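Side-chain contacts in BAG family molecular chaperone regulator 3 (Arabidopsis thaliana, PDB 4HWF), which binds the ATPase domain of HSP70/HSC70 chaperones through its BAG domain and probably acts as a co-chaperone in programmed cell death and stress responses: residues A[41-44]-A[45-49]; A[14-17]-A[18-22]; A[48-51]-A[52-56]. All coordinates share one frame; numbering follows the deposited sequence.

Contact 1: residues A[41-44]-A[45-49]; sequences NLIE and MLMNQ
Glu44 reaches forward over one helical turn to Asn48, and two water molecules join the ends of the two side chains. From CB the glutamate runs to CG, which is anti to the backbone N (chi1 -177°); this turns the chain toward the following residues and brings CG to 4.1 Å from OD1 of Asn48. Asn48 in turn folds back over the glutamate backbone, its CG 3.3 Å from Glu44 O. Beyond CG the glutamate chain is extended, and the carboxylate takes hydrogen bonds from both waters at OE1: water 1 at 3.0 Å and water 2 at 2.6 Å. Water 1 in turn accepts a hydrogen bond from Asn48 ND2 at 3.1 Å, while water 2 donates to Asn48 OD1 at 3.0 Å. Both ends of the amide are thereby engaged, and its plane stands 58° from that of the carboxylate.

This i to i+4 pair lies on the second helix, 36-57, of the three-helix bundle that forms the BAG domain. The backbone carries the regular i to i+4 hydrogen bonds, with the N atoms of Met45, Leu46, Met47 and Asn48 donating to the O atoms of Asn41, Leu42, Ile43 and Glu44. One step before the water-bridged pair, Ile43 and Met47 run side by side, with CG2 of Ile43 4.1 Å from CG of Met47. Leu42 packs on Leu17, Gln20 and Phe24 of helix 3-29.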
ATOM      1  N   ASN A  41       9.075  -1.065   7.721  1.00 24.52           N
ATOM      2  CA  ASN A  41       9.497   0.223   7.185  1.00 25.64           C
ATOM      3  C   ASN A  41       8.976   0.444   5.768  1.00 23.88           C
ATOM      4  O   ASN A  41       8.566   1.549   5.410  1.00 22.24           O
ATOM      5  CB  ASN A  41      11.020   0.376   7.257  1.00 28.17           C
ATOM      6  CG  ASN A  41      11.519   0.599   8.687  1.00 37.11           C
ATOM      7  OD1 ASN A  41      10.768   1.063   9.556  1.00 36.69           O
ATOM      8  ND2 ASN A  41      12.796   0.281   8.935  1.00 39.01           N
ATOM      9  N   LEU A  42       8.980  -0.615   4.967  1.00 23.32           N
ATOM     10  CA  LEU A  42       8.475  -0.534   3.601  1.00 25.25           C
ATOM     11  C   LEU A  42       6.968  -0.254   3.583  1.00 21.57           C
ATOM     12  O   LEU A  42       6.479   0.516   2.767  1.00 20.52           O
ATOM     13  CB  LEU A  42       8.742  -1.850   2.869  1.00 25.87           C
ATOM     14  CG  LEU A  42       9.554  -1.764   1.583  1.00 30.66           C
ATOM     15  CD1 LEU A  42       9.582  -3.121   0.870  1.00 30.26           C
ATOM     16  CD2 LEU A  42       9.021  -0.671   0.669  1.00 27.39           C
ATOM     17  N   ILE A  43       6.240  -0.917   4.470  1.00 21.48           N
ATOM     18  CA  ILE A  43       4.816  -0.660   4.624  1.00 23.41           C
ATOM     19  C   ILE A  43       4.592   0.816   4.919  1.00 24.13           C
ATOM     20  O   ILE A  43       3.725   1.449   4.313  1.00 21.14           O
ATOM     21  CB  ILE A  43       4.202  -1.522   5.743  1.00 22.47           C
ATOM     22  CG1 ILE A  43       4.054  -2.966   5.265  1.00 20.95           C
ATOM     23  CG2 ILE A  43       2.818  -0.988   6.167  1.00 26.01           C
ATOM     24  CD1 ILE A  43       3.695  -3.913   6.370  1.00 25.32           C
ATOM     25  N   GLU A  44       5.386   1.369   5.833  1.00 22.21           N
ATOM     26  CA  GLU A  44       5.255   2.790   6.163  1.00 22.97           C
ATOM     27  C   GLU A  44       5.523   3.692   4.961  1.00 23.27           C
ATOM     28  O   GLU A  44       4.832   4.696   4.768  1.00 18.72           O
ATOM     29  CB  GLU A  44       6.174   3.197   7.318  1.00 25.86           C
ATOM     30  CG  GLU A  44       5.963   4.662   7.700  1.00 29.31           C
ATOM     31  CD  GLU A  44       6.788   5.112   8.901  1.00 39.74           C
ATOM     32  OE1 GLU A  44       6.428   6.151   9.500  1.00 44.22           O
ATOM     33  OE2 GLU A  44       7.781   4.436   9.247  1.00 36.93           O
ATOM     34  N   MET A  45       6.529   3.340   4.155  1.00 23.37           N
ATOM     35  CA  MET A  45       6.847   4.110   2.953  1.00 24.41           C
ATOM     36  C   MET A  45       5.662   4.106   1.961  1.00 23.44           C
ATOM     37  O   MET A  45       5.324   5.136   1.361  1.00 21.17           O
ATOM     38  CB  MET A  45       8.123   3.575   2.265  1.00 24.23           C
ATOM     39  CG  MET A  45       9.459   3.770   3.051  1.00 26.40           C
ATOM     40  SD  MET A  45       9.829   5.502   3.501  1.00 23.06           S
ATOM     41  CE  MET A  45       9.084   5.634   5.137  1.00 29.57           C
ATOM     42  N   LEU A  46       5.047   2.945   1.786  1.00 21.17           N
ATOM     43  CA  LEU A  46       3.882   2.824   0.914  1.00 21.64           C
ATOM     44  C   LEU A  46       2.690   3.622   1.460  1.00 20.68           C
ATOM     45  O   LEU A  46       1.993   4.306   0.715  1.00 18.95           O
ATOM     46  CB  LEU A  46       3.497   1.352   0.757  1.00 19.44           C
ATOM     47  CG  LEU A  46       4.417   0.528  -0.161  1.00 22.78           C
ATOM     48  CD1 LEU A  46       4.249  -0.951   0.126  1.00 24.27           C
ATOM     49  CD2 LEU A  46       4.131   0.830  -1.623  1.00 21.85           C
ATOM     50  N   MET A  47       2.470   3.529   2.766  1.00 24.72           N
ATOM     51  CA  MET A  47       1.366   4.245   3.421  1.00 24.05           C
ATOM     52  C   MET A  47       1.514   5.756   3.269  1.00 23.36           C
ATOM     53  O   MET A  47       0.524   6.468   3.042  1.00 24.25           O
ATOM     54  CB  MET A  47       1.257   3.828   4.898  1.00 24.12           C
ATOM     55  CG  MET A  47       0.713   2.403   5.073  1.00 28.99           C
ATOM     56  SD  MET A  47      -1.077   2.281   4.716  1.00 26.33           S
ATOM     57  CE  MET A  47      -1.700   3.257   6.106  1.00 35.55           C
ATOM     58  N   ASN A  48       2.749   6.244   3.362  1.00 20.08           N
ATOM     59  CA  ASN A  48       3.016   7.659   3.151  1.00 19.26           C
ATOM     60  C   ASN A  48       2.640   8.129   1.751  1.00 21.19           C
ATOM     61  O   ASN A  48       2.130   9.228   1.583  1.00 18.94           O
ATOM     62  CB  ASN A  48       4.478   8.011   3.450  1.00 21.37           C
ATOM     63  CG  ASN A  48       4.802   7.981   4.956  1.00 27.19           C
ATOM     64  OD1 ASN A  48       5.966   7.965   5.346  1.00 30.94           O
ATOM     65  ND2 ASN A  48       3.775   7.943   5.788  1.00 23.04           N
ATOM     66  N   GLN A  49       2.902   7.302   0.743  1.00 20.50           N
ATOM     67  CA  GLN A  49       2.534   7.647  -0.626  1.00 21.99           C
ATOM     68  C   GLN A  49       1.013   7.638  -0.783  1.00 19.96           C
ATOM     69  O   GLN A  49       0.451   8.483  -1.466  1.00 19.67           O
ATOM     70  CB  GLN A  49       3.174   6.659  -1.620  1.00 22.31           C
ATOM     71  CG  GLN A  49       4.694   6.742  -1.663  1.00 22.30           C
ATOM     72  CD  GLN A  49       5.170   8.144  -1.940  1.00 24.82           C
ATOM     73  OE1 GLN A  49       4.695   8.791  -2.863  1.00 25.82           O
ATOM     74  NE2 GLN A  49       6.096   8.638  -1.119  1.00 26.22           N
TER
HETATM   75  O   HOH W   1       3.714   7.174   8.781  1.00 37.14           O
HETATM   76  O   HOH W   2       7.240   8.189   8.062  1.00 54.94           O

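Contact 2: residues A[14-17]-A[18-22]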
ATOM      1  N   VAL A  14       5.829   4.889  -6.169  1.00 24.52           N
ATOM      2  CA  VAL A  14       5.202   3.628  -5.822  1.00 25.55           C
ATOM      3  C   VAL A  14       5.762   2.489  -6.684  1.00 26.42           C
ATOM      4  O   VAL A  14       5.955   1.380  -6.190  1.00 25.97           O
ATOM      5  CB  VAL A  14       3.665   3.715  -5.895  1.00 26.86           C
ATOM      6  CG1 VAL A  14       3.035   2.340  -5.737  1.00 28.16           C
ATOM      7  CG2 VAL A  14       3.146   4.670  -4.814  1.00 23.97           C
ATOM      8  N   ASP A  15       6.043   2.774  -7.958  1.00 32.31           N
ATOM      9  CA  ASP A  15       6.708   1.795  -8.830  1.00 34.12           C
ATOM     10  C   ASP A  15       8.024   1.337  -8.208  1.00 31.11           C
ATOM     11  O   ASP A  15       8.320   0.145  -8.161  1.00 30.19           O
ATOM     12  CB  ASP A  15       6.986   2.385 -10.217  1.00 36.01           C
ATOM     13  CG  ASP A  15       5.752   2.413 -11.104  1.00 41.60           C
ATOM     14  OD1 ASP A  15       5.691   3.277 -12.009  1.00 45.37           O
ATOM     15  OD2 ASP A  15       4.847   1.573 -10.904  1.00 42.01           O
ATOM     16  N   ARG A  16       8.807   2.297  -7.722  1.00 34.37           N
ATOM     17  CA  ARG A  16      10.065   2.001  -7.042  1.00 35.16           C
ATOM     18  C   ARG A  16       9.883   1.114  -5.824  1.00 35.22           C
ATOM     19  O   ARG A  16      10.632   0.156  -5.627  1.00 31.19           O
ATOM     20  CB  ARG A  16      10.735   3.286  -6.575  1.00 38.41           C
ATOM     21  CG  ARG A  16      11.516   4.014  -7.624  1.00 47.47           C
ATOM     22  CD  ARG A  16      12.359   5.088  -6.955  1.00 50.18           C
ATOM     23  NE  ARG A  16      13.289   4.513  -5.984  1.00 49.65           N
ATOM     24  CZ  ARG A  16      13.426   4.936  -4.729  1.00 52.53           C
ATOM     25  NH1 ARG A  16      12.683   5.941  -4.280  1.00 53.17           N
ATOM     26  NH2 ARG A  16      14.308   4.358  -3.921  1.00 45.28           N
ATOM     27  N   LEU A  17       8.913   1.456  -4.976  1.00 25.24           N
ATOM     28  CA  LEU A  17       8.674   0.669  -3.771  1.00 24.97           C
ATOM     29  C   LEU A  17       8.186  -0.735  -4.101  1.00 23.50           C
ATOM     30  O   LEU A  17       8.548  -1.698  -3.432  1.00 25.13           O
ATOM     31  CB  LEU A  17       7.669   1.382  -2.856  1.00 22.62           C
ATOM     32  CG  LEU A  17       8.155   2.732  -2.328  1.00 26.14           C
ATOM     33  CD1 LEU A  17       6.999   3.467  -1.639  1.00 23.78           C
ATOM     34  CD2 LEU A  17       9.341   2.528  -1.376  1.00 23.68           C
ATOM     35  N   ALA A  18       7.347  -0.849  -5.125  1.00 24.74           N
ATOM     36  CA  ALA A  18       6.862  -2.155  -5.573  1.00 25.24           C
ATOM     37  C   ALA A  18       8.036  -3.008  -6.042  1.00 25.11           C
ATOM     38  O   ALA A  18       8.071  -4.207  -5.805  1.00 26.39           O
ATOM     39  CB  ALA A  18       5.845  -1.992  -6.709  1.00 26.56           C
ATOM     40  N   GLY A  19       8.997  -2.381  -6.716  1.00 27.98           N
ATOM     41  CA  GLY A  19      10.219  -3.077  -7.088  1.00 30.37           C
ATOM     42  C   GLY A  19      10.950  -3.625  -5.865  1.00 28.67           C
ATOM     43  O   GLY A  19      11.474  -4.730  -5.896  1.00 27.59           O
ATOM     44  N   GLN A  20      10.986  -2.858  -4.778  1.00 26.38           N
ATOM     45  CA  GLN A  20      11.610  -3.345  -3.547  1.00 24.11           C
ATOM     46  C   GLN A  20      10.832  -4.508  -2.918  1.00 26.51           C
ATOM     47  O   GLN A  20      11.426  -5.451  -2.391  1.00 25.77           O
ATOM     48  CB  GLN A  20      11.799  -2.203  -2.542  1.00 24.44           C
ATOM     49  CG  GLN A  20      12.747  -1.126  -3.042  1.00 26.38           C
ATOM     50  CD  GLN A  20      12.679   0.157  -2.229  1.00 25.80           C
ATOM     51  OE1 GLN A  20      12.348   0.141  -1.051  1.00 26.00           O
ATOM     52  NE2 GLN A  20      13.011   1.270  -2.862  1.00 27.84           N
ATOM     53  N   VAL A  21       9.504  -4.445  -2.969  1.00 22.24           N
ATOM     54  CA  VAL A  21       8.688  -5.544  -2.451  1.00 22.90           C
ATOM     55  C   VAL A  21       8.986  -6.842  -3.211  1.00 24.35           C
ATOM     56  O   VAL A  21       9.207  -7.880  -2.596  1.00 26.14           O
ATOM     57  CB  VAL A  21       7.172  -5.232  -2.526  1.00 24.25           C
ATOM     58  CG1 VAL A  21       6.359  -6.436  -2.058  1.00 23.14           C
ATOM     59  CG2 VAL A  21       6.822  -3.967  -1.691  1.00 21.92           C
ATOM     60  N   SER A  22       8.988  -6.775  -4.541  1.00 27.49           N
ATOM     61  CA  SER A  22       9.289  -7.948  -5.373  1.00 30.38           C
ATOM     62  C   SER A  22      10.626  -8.557  -4.994  1.00 28.72           C
ATOM     63  O   SER A  22      10.756  -9.770  -4.878  1.00 31.58           O
ATOM     64  CB  SER A  22       9.337  -7.578  -6.855  1.00 31.98           C
ATOM     65  OG  SER A  22       8.060  -7.256  -7.347  1.00 37.46           O
TER
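Arg16 and Gln20 stand side by side one turn apart on helix 3-29, the first helix of the three-helix BAG bundle, their side chains pointing the same way. The backbone bonds are the regular i to i+4 set: N of Ala18, Gly19, Gln20 and Val21 donate to O of Val14, Asp15, Arg16 and Leu17. The Gln20-to-Arg16 bond is the longest of the four, at 3.2 Å between Gln20 N and Arg16 O.

Among the polar side chains, NH2 of Arg16 comes to 3.5 Å from NE2 of Gln20. Both groups carry N-H donors there, so this approach is simple proximity, with the guanidinium and amide planes inclined by 60°. The stronger partner of the arginine is Glu13, whose OE1 forms a salt bridge with Arg16 NH1. Further along, Ser22 OG makes a weak bond back to Ala18 O, 3.4 Å away.

Leu17 is buried and also packs on Leu46 of helix 36-57. Within helix 3-29, methyl groups meet oxygens in two places. The CD2 methyl of Leu17 comes to 3.9 Å from OE1 of Gln20, so the leucine methyl lies against the amide end of the glutamine itself, the two side chains crossing at an angle. Val21 has CG2 beside its own backbone N and anti to its carbonyl carbon, and this places the CG2 methyl 3.3 Å from Leu17 O.

Contact 3: residues A[48-51]-A[52-56]; sequences NQLL and RLDAI
The C-terminal half of helix 36-57, the second helix of the BAG three-helix bundle, brings Gln49 alongside Arg52 and Leu50 across from Asp54. Gln49 and Arg52 point the same way. The glutamine chain bends at chi2 (-54°), and the arginine chain turns at chi3, so that OE1 of Gln49 lies 4.2 Å from NE of Arg52. At that separation the two are neighbours with no direct bond, their amide and guanidinium planes inclined by 35°. Closer to the helix, the aliphatic part of Arg52 rests on the preceding turn: its CG is 3.4 Å from the carbonyl O of Asn48, the same oxygen that accepts the hydrogen bond from Arg52 N.

Asp54 repeats this pattern four residues after Leu50. Its CG is anti to its own carbonyl carbon (chi1 -76°), which folds the carboxylate back over the preceding turn and places CG 3.5 Å from Leu50 O. That oxygen also receives the hydrogen bond from Asp54 N at 3.0 Å. The carboxylate OD2 comes to 4.2 Å from CG of Leu50 and forms a salt bridge with NH1 of Arg72. This ionic partner probably favours the charged form of the buried aspartate.

Leu50 touches Gln69 and Arg72 on helix 62-86, where Asp54 meets Met68 and Ala55 meets Met65. Helix 3-29 is met by Gln49, which packs on Ile10, Glu13 and Val14, and by Ile56, on Ser6.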
ATOM      1  N   ASN A  48       2.749   6.244   3.362  1.00 20.08           N
ATOM      2  CA  ASN A  48       3.016   7.659   3.151  1.00 19.26           C
ATOM      3  C   ASN A  48       2.640   8.129   1.751  1.00 21.19           C
ATOM      4  O   ASN A  48       2.130   9.228   1.583  1.00 18.94           O
ATOM      5  CB  ASN A  48       4.478   8.011   3.450  1.00 21.37           C
ATOM      6  CG  ASN A  48       4.802   7.981   4.956  1.00 27.19           C
ATOM      7  OD1 ASN A  48       5.966   7.965   5.346  1.00 30.94           O
ATOM      8  ND2 ASN A  48       3.775   7.943   5.788  1.00 23.04           N
ATOM      9  N   GLN A  49       2.902   7.302   0.743  1.00 20.50           N
ATOM     10  CA  GLN A  49       2.534   7.647  -0.626  1.00 21.99           C
ATOM     11  C   GLN A  49       1.013   7.638  -0.783  1.00 19.96           C
ATOM     12  O   GLN A  49       0.451   8.483  -1.466  1.00 19.67           O
ATOM     13  CB  GLN A  49       3.174   6.659  -1.620  1.00 22.31           C
ATOM     14  CG  GLN A  49       4.694   6.742  -1.663  1.00 22.30           C
ATOM     15  CD  GLN A  49       5.170   8.144  -1.940  1.00 24.82           C
ATOM     16  OE1 GLN A  49       4.695   8.791  -2.863  1.00 25.82           O
ATOM     17  NE2 GLN A  49       6.096   8.638  -1.119  1.00 26.22           N
ATOM     18  N   LEU A  50       0.365   6.674  -0.146  1.00 19.39           N
ATOM     19  CA  LEU A  50      -1.091   6.546  -0.212  1.00 22.41           C
ATOM     20  C   LEU A  50      -1.758   7.774   0.386  1.00 19.95           C
ATOM     21  O   LEU A  50      -2.716   8.310  -0.166  1.00 18.58           O
ATOM     22  CB  LEU A  50      -1.546   5.301   0.542  1.00 21.60           C
ATOM     23  CG  LEU A  50      -3.053   5.024   0.501  1.00 25.23           C
ATOM     24  CD1 LEU A  50      -3.539   4.786  -0.937  1.00 25.28           C
ATOM     25  CD2 LEU A  50      -3.397   3.832   1.380  1.00 26.10           C
ATOM     26  N   LEU A  51      -1.234   8.234   1.517  1.00 21.85           N
ATOM     27  CA  LEU A  51      -1.781   9.421   2.164  1.00 20.88           C
ATOM     28  C   LEU A  51      -1.573  10.668   1.320  1.00 20.07           C
ATOM     29  O   LEU A  51      -2.477  11.497   1.215  1.00 20.53           O
ATOM     30  CB  LEU A  51      -1.174   9.591   3.562  1.00 22.16           C
ATOM     31  CG  LEU A  51      -1.951  10.307   4.662  1.00 28.16           C
ATOM     32  CD1 LEU A  51      -3.350   9.734   4.889  1.00 23.53           C
ATOM     33  CD2 LEU A  51      -1.121  10.247   5.959  1.00 30.80           C
ATOM     34  N   ARG A  52      -0.393  10.828   0.721  1.00 22.11           N
ATOM     35  CA  ARG A  52      -0.169  11.966  -0.172  1.00 25.30           C
ATOM     36  C   ARG A  52      -1.156  11.962  -1.335  1.00 23.76           C
ATOM     37  O   ARG A  52      -1.646  13.010  -1.747  1.00 23.32           O
ATOM     38  CB  ARG A  52       1.247  11.977  -0.749  1.00 27.06           C
ATOM     39  CG  ARG A  52       2.322  12.330   0.225  1.00 36.43           C
ATOM     40  CD  ARG A  52       3.689  12.265  -0.450  1.00 40.91           C
ATOM     41  NE  ARG A  52       3.643  12.682  -1.855  1.00 44.29           N
ATOM     42  CZ  ARG A  52       3.881  13.919  -2.289  1.00 51.09           C
ATOM     43  NH1 ARG A  52       4.172  14.888  -1.423  1.00 53.96           N
ATOM     44  NH2 ARG A  52       3.833  14.190  -3.594  1.00 52.05           N
ATOM     45  N   LEU A  53      -1.420  10.781  -1.873  1.00 20.15           N
ATOM     46  CA  LEU A  53      -2.308  10.649  -3.030  1.00 20.97           C
ATOM     47  C   LEU A  53      -3.731  11.051  -2.636  1.00 21.30           C
ATOM     48  O   LEU A  53      -4.379  11.844  -3.320  1.00 20.84           O
ATOM     49  CB  LEU A  53      -2.295   9.203  -3.540  1.00 21.48           C
ATOM     50  CG  LEU A  53      -3.159   8.918  -4.778  1.00 24.65           C
ATOM     51  CD1 LEU A  53      -2.749   9.821  -5.957  1.00 24.93           C
ATOM     52  CD2 LEU A  53      -3.112   7.445  -5.164  1.00 26.83           C
ATOM     53  N   ASP A  54      -4.195  10.498  -1.521  1.00 21.93           N
ATOM     54  CA  ASP A  54      -5.520  10.805  -0.990  1.00 22.56           C
ATOM     55  C   ASP A  54      -5.707  12.287  -0.697  1.00 23.75           C
ATOM     56  O   ASP A  54      -6.773  12.845  -0.970  1.00 22.47           O
ATOM     57  CB  ASP A  54      -5.824   9.970   0.253  1.00 23.38           C
ATOM     58  CG  ASP A  54      -6.169   8.525  -0.088  1.00 29.39           C
ATOM     59  OD1 ASP A  54      -6.371   8.237  -1.296  1.00 31.32           O
ATOM     60  OD2 ASP A  54      -6.234   7.687   0.846  1.00 25.62           O
ATOM     61  N   ALA A  55      -4.674  12.922  -0.151  1.00 20.04           N
ATOM     62  CA  ALA A  55      -4.737  14.355   0.146  1.00 20.44           C
ATOM     63  C   ALA A  55      -4.941  15.163  -1.153  1.00 23.37           C
ATOM     64  O   ALA A  55      -5.644  16.185  -1.174  1.00 20.06           O
ATOM     65  CB  ALA A  55      -3.460  14.800   0.874  1.00 19.48           C
ATOM     66  N   ILE A  56      -4.325  14.702  -2.234  1.00 21.53           N
ATOM     67  CA  ILE A  56      -4.513  15.336  -3.540  1.00 23.69           C
ATOM     68  C   ILE A  56      -5.929  15.090  -4.082  1.00 20.88           C
ATOM     69  O   ILE A  56      -6.634  16.019  -4.483  1.00 25.07           O
ATOM     70  CB  ILE A  56      -3.439  14.848  -4.564  1.00 24.08           C
ATOM     71  CG1 ILE A  56      -2.064  15.434  -4.217  1.00 23.39           C
ATOM     72  CG2 ILE A  56      -3.838  15.213  -5.988  1.00 26.62           C
ATOM     73  CD1 ILE A  56      -0.901  14.637  -4.792  1.00 27.30           C
TER

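Overall arrangement
From the N terminus, contact 2 comes first, on helix 3-29; contacts 1 and 3 follow on helix 36-57, the second beginning where the first ends, on Asn48 and Gln49. Each is local to one helix, so none closes a loop, nests within another or crosses it. The centres of contacts 1 and 3 are about 11 Å apart, as are those of contacts 1 and 2. Contact 2 meets both of the others where the first two helices pack together, and Leu17 CD1 lies 4.0 Å from CG of the shared Gln49. Contact 3 also faces helix 62-86, so the second helix is tied to both of the others.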